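PDB 4B29: dimethylsulfoniopropionate lyase from Roseovarius nubinhibens, which probably cleaves dimethylsulfoniopropionate to release dimethyl sulfide, using a metal-dependent cupin-type active site that holds a zinc ion. Local coordinates for residues Q83-A88 against L199-W204. Residues are numbered along the deposited sequence; the frame is centred on the assembly and turned at random.
Sequences QPLRDA and LTLVLW. With EDO (1,2-ethanediol), chain F.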
loop_
_atom_site.group_PDB
_atom_site.type_symbol
_atom_site.label_atom_id
_atom_site.label_comp_id
_atom_site.label_asym_id
_atom_site.label_seq_id
_atom_site.Cartn_x
_atom_site.Cartn_y
_atom_site.Cartn_z
ATOM N N GLN A 83 3.678 -3.819 -14.390
ATOM C CA GLN A 83 3.936 -5.263 -14.235
ATOM C C GLN A 83 5.225 -5.596 -13.442
ATOM O O GLN A 83 5.180 -6.482 -12.600
ATOM C CB GLN A 83 3.905 -5.966 -15.621
ATOM C CG GLN A 83 4.495 -7.404 -15.616
ATOM C CD GLN A 83 6.054 -7.407 -15.902
ATOM O OE1 GLN A 83 6.534 -6.693 -16.799
ATOM N NE2 GLN A 83 6.827 -8.201 -15.127
ATOM N N PRO A 84 6.326 -4.890 -13.686
ATOM C CA PRO A 84 7.558 -5.232 -12.912
ATOM C C PRO A 84 7.332 -5.075 -11.405
ATOM O O PRO A 84 7.720 -5.966 -10.616
ATOM C CB PRO A 84 8.616 -4.258 -13.463
ATOM C CG PRO A 84 8.161 -4.085 -14.933
ATOM C CD PRO A 84 6.634 -3.979 -14.792
ATOM N N LEU A 85 6.663 -3.980 -11.017
ATOM C CA LEU A 85 6.382 -3.751 -9.573
ATOM C C LEU A 85 5.402 -4.756 -9.040
ATOM O O LEU A 85 5.580 -5.287 -7.963
ATOM C CB LEU A 85 5.868 -2.319 -9.365
ATOM C CG LEU A 85 5.571 -1.980 -7.896
ATOM C CD1 LEU A 85 6.718 -2.225 -6.900
ATOM C CD2 LEU A 85 5.117 -0.487 -7.840
ATOM N N ARG A 86 4.327 -5.060 -9.802
ATOM C CA ARG A 86 3.385 -6.044 -9.320
ATOM C C ARG A 86 4.112 -7.392 -9.077
ATOM O O ARG A 86 3.889 -8.054 -8.070
ATOM C CB ARG A 86 2.251 -6.309 -10.354
ATOM C CG ARG A 86 1.238 -7.295 -9.813
ATOM C CD ARG A 86 0.341 -7.822 -10.985
ATOM N NE ARG A 86 1.154 -8.581 -11.927
ATOM C CZ ARG A 86 0.653 -9.137 -13.039
ATOM N NH1 ARG A 86 -0.629 -8.970 -13.324
ATOM N NH2 ARG A 86 1.428 -9.834 -13.878
ATOM N N ASP A 87 4.899 -7.812 -10.067
ATOM C CA ASP A 87 5.565 -9.141 -9.952
ATOM C C ASP A 87 6.586 -9.134 -8.821
ATOM O O ASP A 87 6.743 -10.158 -8.103
ATOM C CB ASP A 87 6.200 -9.536 -11.293
ATOM C CG ASP A 87 5.141 -9.812 -12.379
ATOM O OD1 ASP A 87 3.908 -9.799 -12.072
ATOM O OD2 ASP A 87 5.575 -10.053 -13.536
ATOM N N ALA A 88 7.246 -7.990 -8.628
ATOM C CA ALA A 88 8.187 -7.877 -7.487
ATOM C C ALA A 88 7.463 -7.991 -6.151
ATOM O O ALA A 88 7.996 -8.564 -5.192
ATOM C CB ALA A 88 8.977 -6.585 -7.575
ATOM N N LEU A 199 -4.011 -3.862 -5.642
ATOM C CA LEU A 199 -2.700 -3.864 -4.952
ATOM C C LEU A 199 -2.188 -2.429 -5.077
ATOM O O LEU A 199 -2.148 -1.872 -6.189
ATOM C CB LEU A 199 -1.781 -4.842 -5.672
ATOM C CG LEU A 199 -0.304 -4.953 -5.207
ATOM C CD1 LEU A 199 -0.250 -5.462 -3.767
ATOM C CD2 LEU A 199 0.525 -5.855 -6.176
ATOM N N THR A 200 -1.804 -1.824 -3.934
ATOM C CA THR A 200 -1.465 -0.380 -3.924
ATOM C C THR A 200 -0.077 -0.173 -3.339
ATOM O O THR A 200 0.417 -1.033 -2.577
ATOM C CB THR A 200 -2.435 0.420 -3.034
ATOM O OG1 THR A 200 -2.422 -0.137 -1.712
ATOM C CG2 THR A 200 -3.920 0.294 -3.619
ATOM N N LEU A 201 0.519 0.960 -3.691
ATOM C CA LEU A 201 1.798 1.358 -3.081
ATOM C C LEU A 201 1.605 2.843 -2.733
ATOM O O LEU A 201 1.186 3.651 -3.590
ATOM C CB LEU A 201 2.974 1.098 -4.047
ATOM C CG LEU A 201 4.313 1.410 -3.337
ATOM C CD1 LEU A 201 5.421 0.414 -3.771
ATOM C CD2 LEU A 201 4.708 2.842 -3.690
ATOM N N VAL A 202 1.876 3.197 -1.475
ATOM C CA VAL A 202 1.362 4.476 -0.939
ATOM C C VAL A 202 2.505 5.217 -0.246
ATOM O O VAL A 202 3.299 4.595 0.453
ATOM C CB VAL A 202 0.278 4.157 0.094
ATOM C CG1 VAL A 202 -0.254 5.423 0.794
ATOM C CG2 VAL A 202 -0.876 3.379 -0.604
ATOM N N LEU A 203 2.577 6.514 -0.475
ATOM C CA LEU A 203 3.549 7.352 0.265
ATOM C C LEU A 203 2.831 8.137 1.371
ATOM O O LEU A 203 1.619 8.500 1.259
ATOM C CB LEU A 203 4.160 8.409 -0.651
ATOM C CG LEU A 203 4.783 7.937 -2.000
ATOM C CD1 LEU A 203 5.454 9.073 -2.708
ATOM C CD2 LEU A 203 5.804 6.789 -1.716
ATOM N N TRP A 204 3.607 8.473 2.425
ATOM C CA TRP A 204 3.034 9.250 3.543
ATOM C C TRP A 204 3.996 10.360 3.898
ATOM O O TRP A 204 5.229 10.190 3.753
ATOM C CB TRP A 204 2.922 8.373 4.815
ATOM C CG TRP A 204 2.171 7.085 4.697
ATOM C CD1 TRP A 204 2.481 5.953 3.902
ATOM C CD2 TRP A 204 0.919 6.810 5.290
ATOM N NE1 TRP A 204 1.520 4.994 4.089
ATOM C CE2 TRP A 204 0.553 5.492 4.932
ATOM C CE3 TRP A 204 0.079 7.542 6.144
ATOM C CZ2 TRP A 204 -0.644 4.887 5.370
ATOM C CZ3 TRP A 204 -1.134 6.918 6.602
ATOM C CH2 TRP A 204 -1.455 5.614 6.228
HETATM C C1 EDO F . -1.725 1.278 1.687
HETATM O O1 EDO F . -2.783 0.936 0.788
HETATM C C2 EDO F . -1.969 0.496 2.949
HETATM O O2 EDO F . -1.032 1.029 3.863
#
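A helix packs on the outer face of the cupin sheet where Leu85 and Arg86 of 83-88, part of helix 83-92, meet Leu201 and Leu199 of 199-204, part of strand 198-205. Leu85 CD2 lies 4.2 Å from Leu201 CD1, and the two side chains cross at about a right angle. With CG of Leu85 anti to the backbone N (chi1 -179°), its isobutyl group extends from the helix to the strand; Leu85 CA and Leu201 CA lie 9.4 Å apart. Beside this pair, Arg86 offers only its aliphatic stem: Arg86 CG sits 4.0 Å from Leu199 CD2. Beyond CG the arginine chain bends at chi3 (65°) and leads away from the strand. Its guanidinium grips Asp87 side-on, Arg86 NE at 3.0 Å and NH2 at 3.1 Å from Asp87 OD1 in a salt bridge, while NH1 hydrogen-bonds to Gly76 O. Asp87 OD2 takes Gln83 NE2 at 2.7 Å, from above the carboxylate plane. On the other face of the strand, Thr200 OG1 hydrogen-bonds O1 of an ethanediol, probably from the crystallisation liquor. Leu31 and Trp38 of helix 24-41 also touch Leu85. Both contacts across the segments are carbon-to-carbon, without hydrogen bonds, and the Leu201 side chain is about 13 Å from the zinc ion: apolar packing of a helix covering the outside of a cupin barrel.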